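PDB 2ZWS: neutral ceramidase, which hydrolyses the N-acyl linkage of ceramides to yield sphingosine and free fatty acid, and also catalyses the reverse synthesis. Local coordinates for residues L162-K167 and Y455-Y460; G192-A197 and S235-A240; Q528-S533 and S635-E640. All coordinates share one frame; numbering follows the deposited sequence.

Contact 2 is the buried one of the three, contact 3 is partly buried, and contact 1 lies at the surface. Contacts 1 and 2 both belong to the N-terminal part of the chain, contact 2 falling within the long loop that contact 1 closes; their centres are nevertheless 40 Å apart and they share no helix or strand. Contact 3 comes later, in the C-terminal part, beyond the chain's centre from contact 1. The chemistry follows the setting: a carboxylate and two waters join short helices in 162-167 and 455-460, backbone bonds and a phenylalanine ring join parallel strands in 192-197 and 235-240, and contact 3 combines a polar arginine-glutamine surface with a proline-phenylalanine interior.

Contact 1 of 3, residues L162-K167 and Y455-Y460; sequences LLSHLK and YAAQEY
Leu163 begins the contact by lying across the end of Glu459, its CB 3.8 Å from Glu459 OE1, while its CD2 extends on to the methyl of Ala457 at 4.1 Å. The aliphatic chain of leucine thus adds a small apolar contact beside the polar one. The backbone N of Leu163 also takes part: it donates to a water, and that water's oxygen lies 2.7 Å from Glu459 OE2, to which it donates.

Ser164 carries the direct bonds. With OG beside its own backbone N and anti to the carbonyl carbon (chi1 -66°), it offers two donors to one oxygen. Ser164 OG donates to Glu459 OE1 at 2.6 Å, on the anti lone pair, and Ser164 N reaches the same Glu459 OE1 at 3.0 Å from above the carboxylate plane, in a more bent bond of 135°. The carboxylate thus sits at the first turn of helix 162-165, whose backbone N-H groups have no acceptor earlier in the helix; both segments belong to the N-terminal ceramidase family region. These donors, and to a small degree the helix start, would probably stabilise the negative charge. A second water donates to Ser164 OG and accepts from Glu459 N. Serine is also small enough for Ala457 CB to come within 3.3 Å of Ser164 OG.

Ala457 is near the end of helix 452-457, and Gln458 follows with positive phi (54°), a left-handed backbone conformation that turns the chain so that Glu459 faces the serine. Gln458 folds back to donate through NE2 to Tyr455 O at 2.8 Å, placing its amide nitrogen over the centre of the Tyr455 ring. Tyr455 OH is tied in turn to Gln371 O.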
loop_
_atom_site.group_PDB
_atom_site.type_symbol
_atom_site.label_atom_id
_atom_site.label_comp_id
_atom_site.label_asym_id
_atom_site.label_seq_id
_atom_site.Cartn_x
_atom_site.Cartn_y
_atom_site.Cartn_z
ATOM N N LEU A 162 -9.535 -15.291 -15.641
ATOM C CA LEU A 162 -10.080 -14.955 -16.953
ATOM C C LEU A 162 -11.427 -15.638 -17.226
ATOM O O LEU A 162 -12.292 -15.064 -17.890
ATOM C CB LEU A 162 -9.062 -15.248 -18.056
ATOM C CG LEU A 162 -9.360 -14.587 -19.413
ATOM C CD1 LEU A 162 -9.695 -13.096 -19.291
ATOM C CD2 LEU A 162 -8.194 -14.781 -20.360
ATOM N N LEU A 163 -11.623 -16.824 -16.673
ATOM C CA LEU A 163 -12.877 -17.548 -16.880
ATOM C C LEU A 163 -14.072 -16.718 -16.393
ATOM O O LEU A 163 -15.105 -16.653 -17.069
ATOM C CB LEU A 163 -12.818 -18.885 -16.146
ATOM C CG LEU A 163 -14.044 -19.786 -16.178
ATOM C CD1 LEU A 163 -13.533 -21.197 -16.071
ATOM C CD2 LEU A 163 -14.993 -19.475 -15.032
ATOM N N SER A 164 -13.921 -16.077 -15.224
ATOM C CA SER A 164 -14.988 -15.266 -14.638
ATOM C C SER A 164 -15.166 -13.968 -15.413
ATOM O O SER A 164 -16.288 -13.516 -15.635
ATOM C CB SER A 164 -14.666 -14.936 -13.170
ATOM O OG SER A 164 -14.666 -16.093 -12.365
ATOM N N HIS A 165 -14.054 -13.378 -15.840
ATOM C CA HIS A 165 -14.093 -12.111 -16.574
ATOM C C HIS A 165 -14.913 -12.265 -17.867
ATOM O O HIS A 165 -15.680 -11.385 -18.249
ATOM C CB HIS A 165 -12.683 -11.641 -16.910
ATOM C CG HIS A 165 -12.624 -10.414 -17.772
ATOM N ND1 HIS A 165 -12.814 -9.138 -17.277
ATOM C CD2 HIS A 165 -12.403 -10.274 -19.101
ATOM C CE1 HIS A 165 -12.685 -8.267 -18.266
ATOM N NE2 HIS A 165 -12.455 -8.934 -19.389
ATOM N N LEU A 166 -14.723 -13.407 -18.516
ATOM C CA LEU A 166 -15.396 -13.713 -19.776
ATOM C C LEU A 166 -16.882 -13.972 -19.615
ATOM O O LEU A 166 -17.590 -14.091 -20.629
ATOM C CB LEU A 166 -14.708 -14.894 -20.461
ATOM C CG LEU A 166 -13.254 -14.641 -20.863
ATOM C CD1 LEU A 166 -12.596 -15.943 -21.353
ATOM C CD2 LEU A 166 -13.133 -13.555 -21.907
ATOM N N LYS A 167 -17.366 -14.086 -18.378
ATOM C CA LYS A 167 -18.806 -14.244 -18.156
ATOM C C LYS A 167 -19.551 -12.917 -18.284
ATOM O O LYS A 167 -20.778 -12.902 -18.336
ATOM C CB LYS A 167 -19.119 -14.875 -16.795
ATOM C CG LYS A 167 -18.510 -16.255 -16.514
ATOM C CD LYS A 167 -18.987 -17.313 -17.494
ATOM C CE LYS A 167 -18.691 -18.705 -16.953
ATOM N NZ LYS A 167 -18.727 -19.739 -18.027
ATOM N N TYR A 455 -19.371 -13.111 -9.976
ATOM C CA TYR A 455 -19.702 -13.700 -8.685
ATOM C C TYR A 455 -20.215 -15.112 -8.865
ATOM O O TYR A 455 -19.831 -16.006 -8.100
ATOM C CB TYR A 455 -20.755 -12.859 -7.973
ATOM C CG TYR A 455 -21.114 -13.349 -6.598
ATOM C CD1 TYR A 455 -20.480 -12.818 -5.462
ATOM C CD2 TYR A 455 -22.121 -14.317 -6.416
ATOM C CE1 TYR A 455 -20.812 -13.246 -4.188
ATOM C CE2 TYR A 455 -22.468 -14.763 -5.136
ATOM C CZ TYR A 455 -21.802 -14.203 -4.020
ATOM O OH TYR A 455 -22.127 -14.616 -2.755
ATOM N N ALA A 456 -21.060 -15.311 -9.889
ATOM C CA ALA A 456 -21.693 -16.627 -10.109
ATOM C C ALA A 456 -20.671 -17.733 -10.353
ATOM O O ALA A 456 -20.905 -18.888 -9.981
ATOM C CB ALA A 456 -22.705 -16.572 -11.253
ATOM N N ALA A 457 -19.541 -17.378 -10.956
ATOM C CA ALA A 457 -18.482 -18.344 -11.240
ATOM C C ALA A 457 -17.743 -18.806 -9.988
ATOM O O ALA A 457 -17.188 -19.897 -9.963
ATOM C CB ALA A 457 -17.517 -17.788 -12.270
ATOM N N GLN A 458 -17.715 -17.952 -8.963
ATOM C CA GLN A 458 -17.070 -18.272 -7.674
ATOM C C GLN A 458 -15.622 -18.728 -7.784
ATOM O O GLN A 458 -15.206 -19.677 -7.122
ATOM C CB GLN A 458 -17.912 -19.253 -6.825
ATOM C CG GLN A 458 -19.166 -18.640 -6.236
ATOM C CD GLN A 458 -18.873 -17.635 -5.133
ATOM O OE1 GLN A 458 -18.323 -17.988 -4.096
ATOM N NE2 GLN A 458 -19.272 -16.395 -5.345
ATOM N N GLU A 459 -14.849 -18.035 -8.614
ATOM C CA GLU A 459 -13.394 -18.142 -8.539
ATOM C C GLU A 459 -12.987 -17.328 -7.297
ATOM O O GLU A 459 -13.860 -16.843 -6.589
ATOM C CB GLU A 459 -12.746 -17.623 -9.819
ATOM C CG GLU A 459 -13.008 -18.539 -11.027
ATOM C CD GLU A 459 -12.128 -18.183 -12.198
ATOM O OE1 GLU A 459 -12.368 -17.125 -12.835
ATOM O OE2 GLU A 459 -11.175 -18.952 -12.485
ATOM N N TYR A 460 -11.691 -17.173 -7.043
ATOM C CA TYR A 460 -11.221 -16.649 -5.760
ATOM C C TYR A 460 -11.881 -15.314 -5.375
ATOM O O TYR A 460 -12.372 -15.153 -4.259
ATOM C CB TYR A 460 -9.701 -16.542 -5.787
ATOM C CG TYR A 460 -9.134 -15.884 -4.552
ATOM C CD1 TYR A 460 -9.076 -16.570 -3.333
ATOM C CD2 TYR A 460 -8.668 -14.568 -4.607
ATOM C CE1 TYR A 460 -8.570 -15.944 -2.178
ATOM C CE2 TYR A 460 -8.139 -13.948 -3.473
ATOM C CZ TYR A 460 -8.109 -14.632 -2.271
ATOM O OH TYR A 460 -7.589 -14.008 -1.143
HETATM O O HOH W 1 -9.819 -18.513 -14.805
HETATM O O HOH W 2 -15.433 -15.315 -9.602
#

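Contact 2 of 3, residues G192-A197 and S235-A240; sequences GELAGA and SGFVAA
Gly196 and Ala197 pair in parallel with Val238 and Ala239, joining the two strands of a beta-alpha-beta crossover whose connection includes helix 218-231. Two backbone bonds set the register: Ala197 N donates to Val238 O at 3.0 Å, and Ala240 N returns a bond to Ala197 O at 2.9 Å. Weaker CA-H...O contacts support them, from Ala239 CA to Ala197 O and from Phe237 CA to Ala195 O. Just before the pairing, Ala195 and Gly196 both face Phe187 on the other neighbouring strand, a classic beta bulge.

The apolar contacts centre on Phe237. With CG anti to the backbone nitrogen (chi1 -162°), its ring swings across to the other strand, where Leu194 CD2 packs on CZ at 3.7 Å. Trp227 of helix 218-231 meets both Phe237 and Leu194, and it also touches the methyls of Ala197 and Ala239, small enough to let the helix lie close. Val238 points to the other side of the sheet, onto Leu9 and Phe45.

A side chain on Gly196 would run into Val238 O, which explains the glycine. Its CA lies over the Phe237 ring in a CH-pi contact, 3.9 Å from the centroid, while Leu194 O lies at the ring edge, 3.4 Å from Phe237 CE2.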
loop_
_atom_site.group_PDB
_atom_site.type_symbol
_atom_site.label_atom_id
_atom_site.label_comp_id
_atom_site.label_asym_id
_atom_site.label_seq_id
_atom_site.Cartn_x
_atom_site.Cartn_y
_atom_site.Cartn_z
ATOM N N GLY A 192 7.726 25.819 -15.044
ATOM C CA GLY A 192 7.121 24.555 -14.846
ATOM C C GLY A 192 8.021 23.367 -15.124
ATOM O O GLY A 192 8.139 22.792 -16.240
ATOM N N GLU A 193 8.604 22.976 -14.020
ATOM C CA GLU A 193 9.287 21.745 -13.915
ATOM C C GLU A 193 8.365 20.777 -13.182
ATOM O O GLU A 193 7.592 21.184 -12.333
ATOM C CB GLU A 193 10.545 21.971 -13.108
ATOM C CG GLU A 193 11.413 20.737 -13.025
ATOM C CD GLU A 193 12.807 21.028 -12.531
ATOM O OE1 GLU A 193 13.645 20.102 -12.635
ATOM O OE2 GLU A 193 13.073 22.168 -12.054
ATOM N N LEU A 194 8.436 19.510 -13.555
ATOM C CA LEU A 194 7.669 18.476 -12.883
ATOM C C LEU A 194 8.158 18.266 -11.447
ATOM O O LEU A 194 9.287 17.848 -11.223
ATOM C CB LEU A 194 7.731 17.177 -13.684
ATOM C CG LEU A 194 6.776 16.078 -13.200
ATOM C CD1 LEU A 194 5.305 16.430 -13.378
ATOM C CD2 LEU A 194 7.066 14.746 -13.874
ATOM N N ALA A 195 7.272 18.520 -10.493
ATOM C CA ALA A 195 7.606 18.398 -9.066
ATOM C C ALA A 195 7.163 17.066 -8.434
ATOM O O ALA A 195 7.708 16.642 -7.410
ATOM C CB ALA A 195 6.982 19.550 -8.302
ATOM N N GLY A 196 6.153 16.430 -9.022
ATOM C CA GLY A 196 5.697 15.143 -8.497
ATOM C C GLY A 196 4.590 14.646 -9.403
ATOM O O GLY A 196 4.161 15.356 -10.339
ATOM N N ALA A 197 4.102 13.440 -9.115
ATOM C CA ALA A 197 3.096 12.815 -9.958
ATOM C C ALA A 197 2.424 11.675 -9.233
ATOM O O ALA A 197 3.041 11.003 -8.407
ATOM C CB ALA A 197 3.721 12.323 -11.256
ATOM N N SER A 235 14.931 17.802 -6.481
ATOM C CA SER A 235 14.495 17.437 -5.117
ATOM C C SER A 235 13.419 18.402 -4.587
ATOM O O SER A 235 13.425 19.597 -4.929
ATOM C CB SER A 235 15.699 17.386 -4.169
ATOM O OG SER A 235 16.363 18.635 -4.113
ATOM N N GLY A 236 12.476 17.911 -3.780
ATOM C CA GLY A 236 12.295 16.488 -3.491
ATOM C C GLY A 236 11.087 15.943 -4.250
ATOM O O GLY A 236 9.921 16.209 -3.900
ATOM N N PHE A 237 11.377 15.174 -5.292
ATOM C CA PHE A 237 10.339 14.624 -6.151
ATOM C C PHE A 237 9.541 13.594 -5.369
ATOM O O PHE A 237 10.122 12.780 -4.619
ATOM C CB PHE A 237 10.972 13.948 -7.353
ATOM C CG PHE A 237 10.020 13.734 -8.466
ATOM C CD1 PHE A 237 9.402 12.496 -8.681
ATOM C CD2 PHE A 237 9.716 14.793 -9.314
ATOM C CE1 PHE A 237 8.482 12.327 -9.725
ATOM C CE2 PHE A 237 8.826 14.625 -10.353
ATOM C CZ PHE A 237 8.211 13.394 -10.573
ATOM N N VAL A 238 8.214 13.636 -5.538
ATOM C CA VAL A 238 7.353 12.587 -4.982
ATOM C C VAL A 238 6.538 11.971 -6.094
ATOM O O VAL A 238 5.771 12.659 -6.783
ATOM C CB VAL A 238 6.443 13.113 -3.856
ATOM C CG1 VAL A 238 5.574 11.977 -3.274
ATOM C CG2 VAL A 238 7.297 13.779 -2.744
ATOM N N ALA A 239 6.717 10.667 -6.262
ATOM C CA ALA A 239 5.975 9.881 -7.262
ATOM C C ALA A 239 5.208 8.776 -6.567
ATOM O O ALA A 239 5.800 7.904 -5.944
ATOM C CB ALA A 239 6.917 9.246 -8.257
ATOM N N ALA A 240 3.888 8.836 -6.667
ATOM C CA ALA A 240 3.024 7.755 -6.146
ATOM C C ALA A 240 2.547 6.865 -7.309
ATOM O O ALA A 240 2.105 7.355 -8.329
ATOM C CB ALA A 240 1.810 8.329 -5.393
HETATM O O HOH W 3 9.560 18.335 -6.238
#

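Contact 3 of 3, residues Q528-S533 and S635-E640; sequences QQPRES and STRSFE
Arg637 has CG between its backbone N and carbonyl carbon (chi1 68°) and then runs extended to NE, which carries the guanidinium back over Gln529; in Gln529 the bend at chi2 (-80°) turns the amide to the start of the Arg637 side chain. Gln529 CB lies under the centre of the guanidinium, 3.6 Å from Arg637 CZ, so the guanidinium rests on this methylene and is not stacked on the amide. Gln529 OE1 takes the backbone N of Arg637 at 2.9 Å in a nearly straight bond (164°), while its NE2 reaches Ser635 O through a water. Arginine can also bridge to the backbone: NH2 donates to Pro530 O at 2.8 Å, and NE adds a weak bond to that oxygen.

These links lie where the C-terminal beta-sandwich changes sheets. Strand 526-528 edges one sheet and strand 533-535 the other, so residues 529-532 make the crossing alongside residues 635-640, part of the 620-646 region required for correct folding and localization. On the inner side Pro530, rigid and apolar, sets CB 3.7 Å from Phe639 CD1 and CD 3.6 Å from Thr636 CB; Val542 and Val540 of strand 539-545 touch Pro530 and Phe639 respectively. Thr636 OG1 donates to Arg637 O.

Farther along, parallel pairing begins: Glu640 N donates to Glu532 O at 3.0 Å, and Ser533 CA approaches Glu640 O at 3.1 Å in a CA-H...O contact.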
loop_
_atom_site.group_PDB
_atom_site.type_symbol
_atom_site.label_atom_id
_atom_site.label_comp_id
_atom_site.label_asym_id
_atom_site.label_seq_id
_atom_site.Cartn_x
_atom_site.Cartn_y
_atom_site.Cartn_z
ATOM N N GLN A 528 31.439 -10.564 10.071
ATOM C CA GLN A 528 31.966 -10.807 8.736
ATOM C C GLN A 528 32.407 -9.485 8.141
ATOM O O GLN A 528 31.561 -8.622 7.881
ATOM C CB GLN A 528 30.911 -11.435 7.826
ATOM C CG GLN A 528 31.411 -11.683 6.400
ATOM C CD GLN A 528 30.493 -12.593 5.633
ATOM O OE1 GLN A 528 29.909 -13.517 6.197
ATOM N NE2 GLN A 528 30.361 -12.349 4.341
ATOM N N GLN A 529 33.717 -9.330 7.968
ATOM C CA GLN A 529 34.290 -8.145 7.344
ATOM C C GLN A 529 34.181 -8.254 5.834
ATOM O O GLN A 529 34.130 -9.354 5.292
ATOM C CB GLN A 529 35.768 -7.965 7.756
ATOM C CG GLN A 529 35.962 -7.659 9.245
ATOM C CD GLN A 529 35.725 -6.203 9.635
ATOM O OE1 GLN A 529 35.285 -5.388 8.820
ATOM N NE2 GLN A 529 35.987 -5.880 10.914
ATOM N N PRO A 530 34.169 -7.096 5.143
ATOM C CA PRO A 530 34.202 -7.110 3.684
ATOM C C PRO A 530 35.570 -7.569 3.185
ATOM O O PRO A 530 36.564 -7.448 3.921
ATOM C CB PRO A 530 34.012 -5.637 3.329
ATOM C CG PRO A 530 34.567 -4.893 4.522
ATOM C CD PRO A 530 34.174 -5.723 5.689
ATOM N N ARG A 531 35.598 -8.074 1.953
ATOM C CA ARG A 531 36.838 -8.393 1.246
ATOM C C ARG A 531 37.690 -7.121 1.070
ATOM O O ARG A 531 37.216 -6.009 1.337
ATOM C CB ARG A 531 36.521 -9.028 -0.113
ATOM C CG ARG A 531 35.957 -10.463 -0.047
ATOM C CD ARG A 531 36.097 -11.169 -1.406
ATOM N NE ARG A 531 34.906 -11.043 -2.257
ATOM C CZ ARG A 531 34.782 -10.215 -3.299
ATOM N NH1 ARG A 531 33.656 -10.215 -3.996
ATOM N NH2 ARG A 531 35.771 -9.399 -3.659
ATOM N N GLU A 532 38.943 -7.282 0.635
ATOM C CA GLU A 532 39.816 -6.130 0.365
ATOM C C GLU A 532 39.273 -5.187 -0.701
ATOM O O GLU A 532 39.329 -3.971 -0.541
ATOM C CB GLU A 532 41.224 -6.603 -0.037
ATOM C CG GLU A 532 42.293 -5.509 -0.042
ATOM C CD GLU A 532 43.634 -6.016 -0.556
ATOM O OE1 GLU A 532 43.809 -7.247 -0.646
ATOM O OE2 GLU A 532 44.512 -5.184 -0.877
ATOM N N SER A 533 38.757 -5.757 -1.785
ATOM C CA SER A 533 38.333 -4.957 -2.938
ATOM C C SER A 533 37.193 -5.619 -3.700
ATOM O O SER A 533 37.010 -6.842 -3.640
ATOM C CB SER A 533 39.518 -4.724 -3.886
ATOM O OG SER A 533 39.840 -5.917 -4.605
ATOM N N SER A 635 30.934 -0.495 12.846
ATOM C CA SER A 635 31.387 -0.167 11.495
ATOM C C SER A 635 32.407 -1.185 11.020
ATOM O O SER A 635 33.237 -1.627 11.814
ATOM C CB SER A 635 31.998 1.228 11.448
ATOM O OG SER A 635 30.995 2.229 11.562
ATOM N N THR A 636 32.319 -1.581 9.747
ATOM C CA THR A 636 33.306 -2.495 9.163
ATOM C C THR A 636 34.603 -1.746 8.888
ATOM O O THR A 636 34.651 -0.506 8.895
ATOM C CB THR A 636 32.847 -3.151 7.821
ATOM O OG1 THR A 636 32.793 -2.161 6.788
ATOM C CG2 THR A 636 31.487 -3.820 7.962
ATOM N N ARG A 637 35.661 -2.507 8.642
ATOM C CA ARG A 637 36.865 -1.931 8.069
ATOM C C ARG A 637 36.537 -1.423 6.661
ATOM O O ARG A 637 35.517 -1.813 6.077
ATOM C CB ARG A 637 37.979 -2.977 8.022
ATOM C CG ARG A 637 37.715 -4.099 7.052
ATOM C CD ARG A 637 38.776 -5.158 7.185
ATOM N NE ARG A 637 38.558 -6.226 6.223
ATOM C CZ ARG A 637 39.020 -7.460 6.370
ATOM N NH1 ARG A 637 39.713 -7.788 7.452
ATOM N NH2 ARG A 637 38.778 -8.368 5.440
ATOM N N SER A 638 37.375 -0.546 6.113
ATOM C CA SER A 638 37.160 -0.102 4.742
ATOM C C SER A 638 37.447 -1.190 3.697
ATOM O O SER A 638 38.198 -2.143 3.951
ATOM C CB SER A 638 37.985 1.151 4.439
ATOM O OG SER A 638 39.351 0.799 4.342
ATOM N N PHE A 639 36.830 -1.037 2.525
ATOM C CA PHE A 639 37.113 -1.845 1.336
ATOM C C PHE A 639 37.200 -0.907 0.140
ATOM O O PHE A 639 36.716 0.232 0.214
ATOM C CB PHE A 639 36.047 -2.938 1.118
ATOM C CG PHE A 639 34.637 -2.409 0.972
ATOM C CD1 PHE A 639 33.854 -2.190 2.092
ATOM C CD2 PHE A 639 34.104 -2.134 -0.286
ATOM C CE1 PHE A 639 32.564 -1.691 1.975
ATOM C CE2 PHE A 639 32.791 -1.637 -0.415
ATOM C CZ PHE A 639 32.028 -1.431 0.709
ATOM N N GLU A 640 37.822 -1.373 -0.940
ATOM C CA GLU A 640 38.013 -0.551 -2.128
ATOM C C GLU A 640 37.094 -0.988 -3.247
ATOM O O GLU A 640 36.981 -2.180 -3.542
ATOM C CB GLU A 640 39.462 -0.626 -2.615
ATOM C CG GLU A 640 39.773 0.408 -3.707
ATOM C CD GLU A 640 41.247 0.477 -4.072
ATOM O OE1 GLU A 640 42.085 -0.158 -3.393
ATOM O OE2 GLU A 640 41.561 1.181 -5.055
HETATM O O HOH W 4 35.556 -3.118 12.075
HETATM O O HOH W 5 38.353 -4.942 3.508
#